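Long-range contact in type IV pilus secretin PilQ family protein (Vibrio cholerae, PDB 6W6M), which probably forms the outer-membrane channel for the type IV competence pilus, as a ring of fourteen subunits required for natural competence: residues Asn430-Tyr444 / Ala456-Ile470. Sequence-based numbering, arbitrary orientation.
Sequences NKQPAYIEQGTEIPY and AFKKAVLSLKVTPQI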
loop_
_atom_site.group_PDB
_atom_site.type_symbol
_atom_site.label_atom_id
_atom_site.label_comp_id
_atom_site.label_asym_id
_atom_site.label_seq_id
_atom_site.Cartn_x
_atom_site.Cartn_y
_atom_site.Cartn_z
ATOM N N ASN A 430 -29.041 -43.684 -0.804
ATOM C CA ASN A 430 -30.105 -42.714 -0.595
ATOM C C ASN A 430 -29.594 -41.465 0.114
ATOM O O ASN A 430 -28.875 -41.550 1.108
ATOM C CB ASN A 430 -31.225 -43.368 0.213
ATOM C CG ASN A 430 -32.490 -42.551 0.240
ATOM O OD1 ASN A 430 -32.794 -41.840 -0.703
ATOM N ND2 ASN A 430 -33.251 -42.676 1.308
ATOM N N LYS A 431 -29.975 -40.302 -0.417
ATOM C CA LYS A 431 -29.667 -38.983 0.149
ATOM C C LYS A 431 -28.193 -38.615 0.005
ATOM O O LYS A 431 -27.667 -37.800 0.757
ATOM C CB LYS A 431 -30.093 -38.886 1.615
ATOM C CG LYS A 431 -31.579 -39.024 1.896
ATOM C CD LYS A 431 -32.362 -37.820 1.454
ATOM C CE LYS A 431 -31.740 -36.542 1.947
ATOM N NZ LYS A 431 -32.759 -35.540 2.331
ATOM N N GLN A 432 -27.538 -39.175 -1.000
ATOM C CA GLN A 432 -26.091 -39.049 -1.146
ATOM C C GLN A 432 -25.720 -38.558 -2.542
ATOM O O GLN A 432 -26.218 -39.100 -3.533
ATOM C CB GLN A 432 -25.438 -40.396 -0.861
ATOM C CG GLN A 432 -25.570 -40.872 0.543
ATOM C CD GLN A 432 -24.948 -39.920 1.533
ATOM O OE1 GLN A 432 -23.878 -39.356 1.289
ATOM N NE2 GLN A 432 -25.613 -39.735 2.665
ATOM N N PRO A 433 -24.863 -37.540 -2.667
ATOM C CA PRO A 433 -24.605 -36.941 -3.986
ATOM C C PRO A 433 -23.597 -37.726 -4.818
ATOM O O PRO A 433 -22.557 -38.160 -4.326
ATOM C CB PRO A 433 -24.061 -35.551 -3.640
ATOM C CG PRO A 433 -24.255 -35.391 -2.176
ATOM C CD PRO A 433 -24.260 -36.746 -1.592
ATOM N N ALA A 434 -23.895 -37.868 -6.110
ATOM C CA ALA A 434 -23.006 -38.608 -6.999
ATOM C C ALA A 434 -22.912 -37.896 -8.343
ATOM O O ALA A 434 -23.805 -37.135 -8.728
ATOM C CB ALA A 434 -23.485 -40.045 -7.170
ATOM N N TYR A 435 -21.813 -38.155 -9.057
ATOM C CA TYR A 435 -21.583 -37.545 -10.364
ATOM C C TYR A 435 -20.803 -38.498 -11.257
ATOM O O TYR A 435 -20.042 -39.334 -10.782
ATOM C CB TYR A 435 -20.841 -36.204 -10.244
ATOM C CG TYR A 435 -19.466 -36.336 -9.661
ATOM C CD1 TYR A 435 -18.374 -36.568 -10.474
ATOM C CD2 TYR A 435 -19.250 -36.209 -8.294
ATOM C CE1 TYR A 435 -17.117 -36.669 -9.950
ATOM C CE2 TYR A 435 -17.996 -36.304 -7.768
ATOM C CZ TYR A 435 -16.934 -36.538 -8.598
ATOM O OH TYR A 435 -15.672 -36.643 -8.083
ATOM N N ILE A 436 -21.002 -38.355 -12.565
ATOM C CA ILE A 436 -20.172 -39.024 -13.564
ATOM C C ILE A 436 -19.954 -38.081 -14.745
ATOM O O ILE A 436 -20.877 -37.378 -15.167
ATOM C CB ILE A 436 -20.777 -40.380 -14.010
ATOM C CG1 ILE A 436 -19.814 -41.117 -14.940
ATOM C CG2 ILE A 436 -22.129 -40.218 -14.655
ATOM C CD1 ILE A 436 -20.151 -42.528 -15.179
ATOM N N GLU A 437 -18.725 -38.065 -15.278
ATOM C CA GLU A 437 -18.270 -37.068 -16.244
ATOM C C GLU A 437 -17.426 -37.681 -17.350
ATOM O O GLU A 437 -16.810 -38.726 -17.172
ATOM C CB GLU A 437 -17.412 -35.998 -15.591
ATOM C CG GLU A 437 -18.145 -34.897 -14.940
ATOM C CD GLU A 437 -17.204 -33.961 -14.242
ATOM O OE1 GLU A 437 -16.030 -34.340 -14.080
ATOM O OE2 GLU A 437 -17.625 -32.849 -13.856
ATOM N N GLN A 438 -17.366 -36.984 -18.484
ATOM C CA GLN A 438 -16.492 -37.361 -19.593
ATOM C C GLN A 438 -16.322 -36.157 -20.513
ATOM O O GLN A 438 -17.305 -35.680 -21.081
ATOM C CB GLN A 438 -17.074 -38.535 -20.351
ATOM C CG GLN A 438 -16.131 -39.141 -21.333
ATOM C CD GLN A 438 -16.805 -40.114 -22.253
ATOM O OE1 GLN A 438 -16.392 -41.259 -22.366
ATOM N NE2 GLN A 438 -17.851 -39.668 -22.918
ATOM N N GLY A 439 -15.099 -35.669 -20.676
ATOM C CA GLY A 439 -14.892 -34.531 -21.554
ATOM C C GLY A 439 -13.501 -33.944 -21.556
ATOM O O GLY A 439 -12.529 -34.690 -21.543
ATOM N N THR A 440 -13.380 -32.618 -21.601
ATOM C CA THR A 440 -12.082 -31.950 -21.555
ATOM C C THR A 440 -12.107 -30.773 -20.587
ATOM O O THR A 440 -13.157 -30.247 -20.227
ATOM C CB THR A 440 -11.632 -31.450 -22.937
ATOM O OG1 THR A 440 -10.278 -30.995 -22.875
ATOM C CG2 THR A 440 -12.504 -30.319 -23.416
ATOM N N GLU A 441 -10.918 -30.347 -20.178
ATOM C CA GLU A 441 -10.744 -29.190 -19.304
ATOM C C GLU A 441 -9.885 -28.158 -20.019
ATOM O O GLU A 441 -8.725 -28.428 -20.332
ATOM C CB GLU A 441 -10.104 -29.592 -17.981
ATOM C CG GLU A 441 -10.896 -30.595 -17.196
ATOM C CD GLU A 441 -10.275 -30.869 -15.857
ATOM O OE1 GLU A 441 -9.134 -30.414 -15.643
ATOM O OE2 GLU A 441 -10.922 -31.526 -15.015
ATOM N N ILE A 442 -10.447 -26.987 -20.257
ATOM C CA ILE A 442 -9.771 -25.945 -21.030
ATOM C C ILE A 442 -9.024 -25.015 -20.075
ATOM O O ILE A 442 -9.628 -24.500 -19.123
ATOM C CB ILE A 442 -10.777 -25.178 -21.882
ATOM C CG1 ILE A 442 -11.529 -26.134 -22.796
ATOM C CG2 ILE A 442 -10.089 -24.142 -22.726
ATOM C CD1 ILE A 442 -10.646 -26.896 -23.715
ATOM N N PRO A 443 -7.720 -24.837 -20.305
ATOM C CA PRO A 443 -6.930 -23.936 -19.476
ATOM C C PRO A 443 -7.231 -22.525 -19.925
ATOM O O PRO A 443 -6.989 -22.187 -21.080
ATOM C CB PRO A 443 -5.495 -24.298 -19.844
ATOM C CG PRO A 443 -5.588 -24.792 -21.242
ATOM C CD PRO A 443 -6.904 -25.506 -21.332
ATOM N N TYR A 444 -7.703 -21.662 -19.034
ATOM C CA TYR A 444 -7.960 -20.274 -19.428
ATOM C C TYR A 444 -6.890 -19.353 -18.857
ATOM O O TYR A 444 -6.380 -19.596 -17.765
ATOM C CB TYR A 444 -9.372 -19.828 -19.055
ATOM C CG TYR A 444 -10.393 -20.311 -20.053
ATOM C CD1 TYR A 444 -10.698 -19.561 -21.180
ATOM C CD2 TYR A 444 -11.027 -21.534 -19.892
ATOM C CE1 TYR A 444 -11.620 -20.005 -22.105
ATOM C CE2 TYR A 444 -11.947 -21.988 -20.812
ATOM C CZ TYR A 444 -12.241 -21.218 -21.913
ATOM O OH TYR A 444 -13.161 -21.670 -22.827
ATOM N N ALA A 456 -6.858 -21.047 -14.545
ATOM C CA ALA A 456 -7.771 -22.081 -14.073
ATOM C C ALA A 456 -8.302 -22.884 -15.249
ATOM O O ALA A 456 -7.889 -22.695 -16.392
ATOM C CB ALA A 456 -8.923 -21.483 -13.261
ATOM N N PHE A 457 -9.231 -23.789 -14.951
ATOM C CA PHE A 457 -9.742 -24.744 -15.922
ATOM C C PHE A 457 -11.259 -24.702 -15.953
ATOM O O PHE A 457 -11.910 -24.918 -14.929
ATOM C CB PHE A 457 -9.276 -26.163 -15.600
ATOM C CG PHE A 457 -7.802 -26.341 -15.691
ATOM C CD1 PHE A 457 -7.198 -26.577 -16.900
ATOM C CD2 PHE A 457 -7.013 -26.259 -14.563
ATOM C CE1 PHE A 457 -5.843 -26.730 -16.986
ATOM C CE2 PHE A 457 -5.654 -26.408 -14.646
ATOM C CZ PHE A 457 -5.074 -26.643 -15.859
ATOM N N LYS A 458 -11.796 -24.522 -17.153
ATOM C CA LYS A 458 -13.226 -24.569 -17.390
ATOM C C LYS A 458 -13.503 -25.983 -17.925
ATOM O O LYS A 458 -12.630 -26.609 -18.521
ATOM C CB LYS A 458 -13.657 -23.505 -18.394
ATOM C CG LYS A 458 -15.144 -23.528 -18.695
ATOM C CD LYS A 458 -15.971 -23.245 -17.455
ATOM C CE LYS A 458 -17.445 -23.100 -17.800
ATOM N NZ LYS A 458 -18.302 -23.036 -16.587
ATOM N N LYS A 459 -14.713 -26.483 -17.728
ATOM C CA LYS A 459 -15.039 -27.839 -18.136
ATOM C C LYS A 459 -15.926 -27.841 -19.368
ATOM O O LYS A 459 -16.786 -26.975 -19.527
ATOM C CB LYS A 459 -15.728 -28.592 -17.008
ATOM C CG LYS A 459 -14.863 -28.807 -15.807
ATOM C CD LYS A 459 -15.606 -29.602 -14.768
ATOM C CE LYS A 459 -14.769 -29.792 -13.526
ATOM N NZ LYS A 459 -15.545 -30.443 -12.442
ATOM N N ALA A 460 -15.706 -28.817 -20.239
ATOM C CA ALA A 460 -16.556 -29.074 -21.391
ATOM C C ALA A 460 -16.781 -30.580 -21.405
ATOM O O ALA A 460 -16.017 -31.324 -22.020
ATOM C CB ALA A 460 -15.916 -28.570 -22.663
ATOM N N VAL A 461 -17.816 -31.026 -20.696
ATOM C CA VAL A 461 -18.024 -32.431 -20.387
ATOM C C VAL A 461 -19.468 -32.813 -20.680
ATOM O O VAL A 461 -20.349 -31.970 -20.798
ATOM C CB VAL A 461 -17.682 -32.763 -18.917
ATOM C CG1 VAL A 461 -16.222 -32.539 -18.640
ATOM C CG2 VAL A 461 -18.528 -31.939 -17.981
ATOM N N LEU A 462 -19.686 -34.117 -20.862
ATOM C CA LEU A 462 -21.041 -34.716 -20.762
ATOM C C LEU A 462 -21.217 -35.302 -19.358
ATOM O O LEU A 462 -20.566 -36.311 -19.061
ATOM C CB LEU A 462 -21.176 -35.799 -21.836
ATOM C CG LEU A 462 -22.244 -36.859 -21.582
ATOM C CD1 LEU A 462 -23.619 -36.353 -21.987
ATOM C CD2 LEU A 462 -21.913 -38.144 -22.323
ATOM N N SER A 463 -22.053 -34.674 -18.528
ATOM C CA SER A 463 -22.056 -34.973 -17.107
ATOM C C SER A 463 -23.453 -35.182 -16.556
ATOM O O SER A 463 -24.425 -34.578 -17.017
ATOM C CB SER A 463 -21.377 -33.871 -16.310
ATOM O OG SER A 463 -22.078 -32.655 -16.411
ATOM N N LEU A 464 -23.523 -36.035 -15.537
ATOM C CA LEU A 464 -24.719 -36.248 -14.739
ATOM C C LEU A 464 -24.393 -36.040 -13.269
ATOM O O LEU A 464 -23.422 -36.596 -12.759
ATOM C CB LEU A 464 -25.284 -37.647 -14.955
ATOM C CG LEU A 464 -26.504 -38.048 -14.130
ATOM C CD1 LEU A 464 -27.694 -37.177 -14.449
ATOM C CD2 LEU A 464 -26.833 -39.499 -14.354
ATOM N N LYS A 465 -25.223 -35.248 -12.591
ATOM C CA LYS A 465 -25.039 -34.906 -11.185
ATOM C C LYS A 465 -26.374 -35.057 -10.478
ATOM O O LYS A 465 -27.338 -34.382 -10.851
ATOM C CB LYS A 465 -24.544 -33.478 -11.059
ATOM C CG LYS A 465 -23.411 -33.282 -10.122
ATOM C CD LYS A 465 -22.809 -31.930 -10.343
ATOM C CE LYS A 465 -22.457 -31.753 -11.796
ATOM N NZ LYS A 465 -21.583 -32.852 -12.286
ATOM N N VAL A 466 -26.451 -35.911 -9.456
ATOM C CA VAL A 466 -27.758 -36.243 -8.899
ATOM C C VAL A 466 -27.707 -36.466 -7.391
ATOM O O VAL A 466 -26.705 -36.937 -6.837
ATOM C CB VAL A 466 -28.365 -37.466 -9.632
ATOM C CG1 VAL A 466 -27.516 -38.696 -9.437
ATOM C CG2 VAL A 466 -29.796 -37.708 -9.206
ATOM N N THR A 467 -28.822 -36.076 -6.722
ATOM C CA THR A 467 -29.131 -36.454 -5.337
ATOM C C THR A 467 -30.551 -37.007 -5.229
ATOM O O THR A 467 -31.525 -36.297 -5.519
ATOM C CB THR A 467 -28.972 -35.274 -4.372
ATOM O OG1 THR A 467 -27.847 -34.475 -4.745
ATOM C CG2 THR A 467 -28.744 -35.781 -2.961
ATOM N N PRO A 468 -30.704 -38.286 -4.859
ATOM C CA PRO A 468 -32.035 -38.902 -4.783
ATOM C C PRO A 468 -32.642 -38.953 -3.389
ATOM O O PRO A 468 -31.950 -38.722 -2.400
ATOM C CB PRO A 468 -31.770 -40.308 -5.315
ATOM C CG PRO A 468 -30.404 -40.602 -4.843
ATOM C CD PRO A 468 -29.643 -39.301 -4.800
ATOM N N GLN A 469 -33.929 -39.282 -3.296
ATOM C CA GLN A 469 -34.608 -39.452 -2.016
ATOM C C GLN A 469 -35.798 -40.380 -2.205
ATOM O O GLN A 469 -36.633 -40.140 -3.074
ATOM C CB GLN A 469 -35.070 -38.106 -1.448
ATOM C CG GLN A 469 -35.826 -38.227 -0.144
ATOM C CD GLN A 469 -36.303 -36.903 0.417
ATOM O OE1 GLN A 469 -35.592 -35.907 0.388
ATOM N NE2 GLN A 469 -37.516 -36.895 0.940
ATOM N N ILE A 470 -35.882 -41.423 -1.388
ATOM C CA ILE A 470 -36.936 -42.429 -1.481
ATOM C C ILE A 470 -38.056 -42.066 -0.514
ATOM O O ILE A 470 -37.799 -41.751 0.652
ATOM C CB ILE A 470 -36.395 -43.833 -1.178
ATOM C CG1 ILE A 470 -35.409 -44.270 -2.245
ATOM C CG2 ILE A 470 -37.524 -44.825 -1.089
ATOM C CD1 ILE A 470 -34.654 -45.501 -1.884
#
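The Y444 ring meets K458 obliquely across this antiparallel hairpin, CE2 3.3 Å from CB, while its hydroxyl bonds V499 O. On the hairpin's other side F457 lays CE1 3.8 Å from P443 CB, an apolar contact between the proline ring carbon and the phenyl ring. Each aromatic also packs edge-to-face in an adjoining subunit, Y444 with F457 of one neighbour and F457 with Y444 of the other.

Paired backbone bonds such as A434 N to V466 O (3.0 Å) zip up the ladder, which bends at G439. There the non-hydrogen-bonded partner V461 brings CG1 to 3.8 Å from G439 CA; a side chain at this corner would point into V461 and the A460 carbonyl, so glycine suits the place. Beyond the bend, T440 CG2 meets A460 CB at 3.9 Å, the small alanine matching the methyl.

E437, with CG turned away from its carbonyl carbon (chi1 -83°) and the chain then extended, lays CG on S463 CB and sends OE2 to K459 NZ, a weak salt bridge of 3.5 Å, the side chains crossing at about a right angle. The ammonium of K465 lies near, so two positive charges would probably stabilise the carboxylate. E441 instead pairs with R505 of a neighbouring subunit. Backbone pairing thus closes the hairpin and, along Y435–E441, extends the sheet into that subunit; E437–K459 works within the hairpin, while edge-to-face rings and E441–R505 tie it to its neighbours.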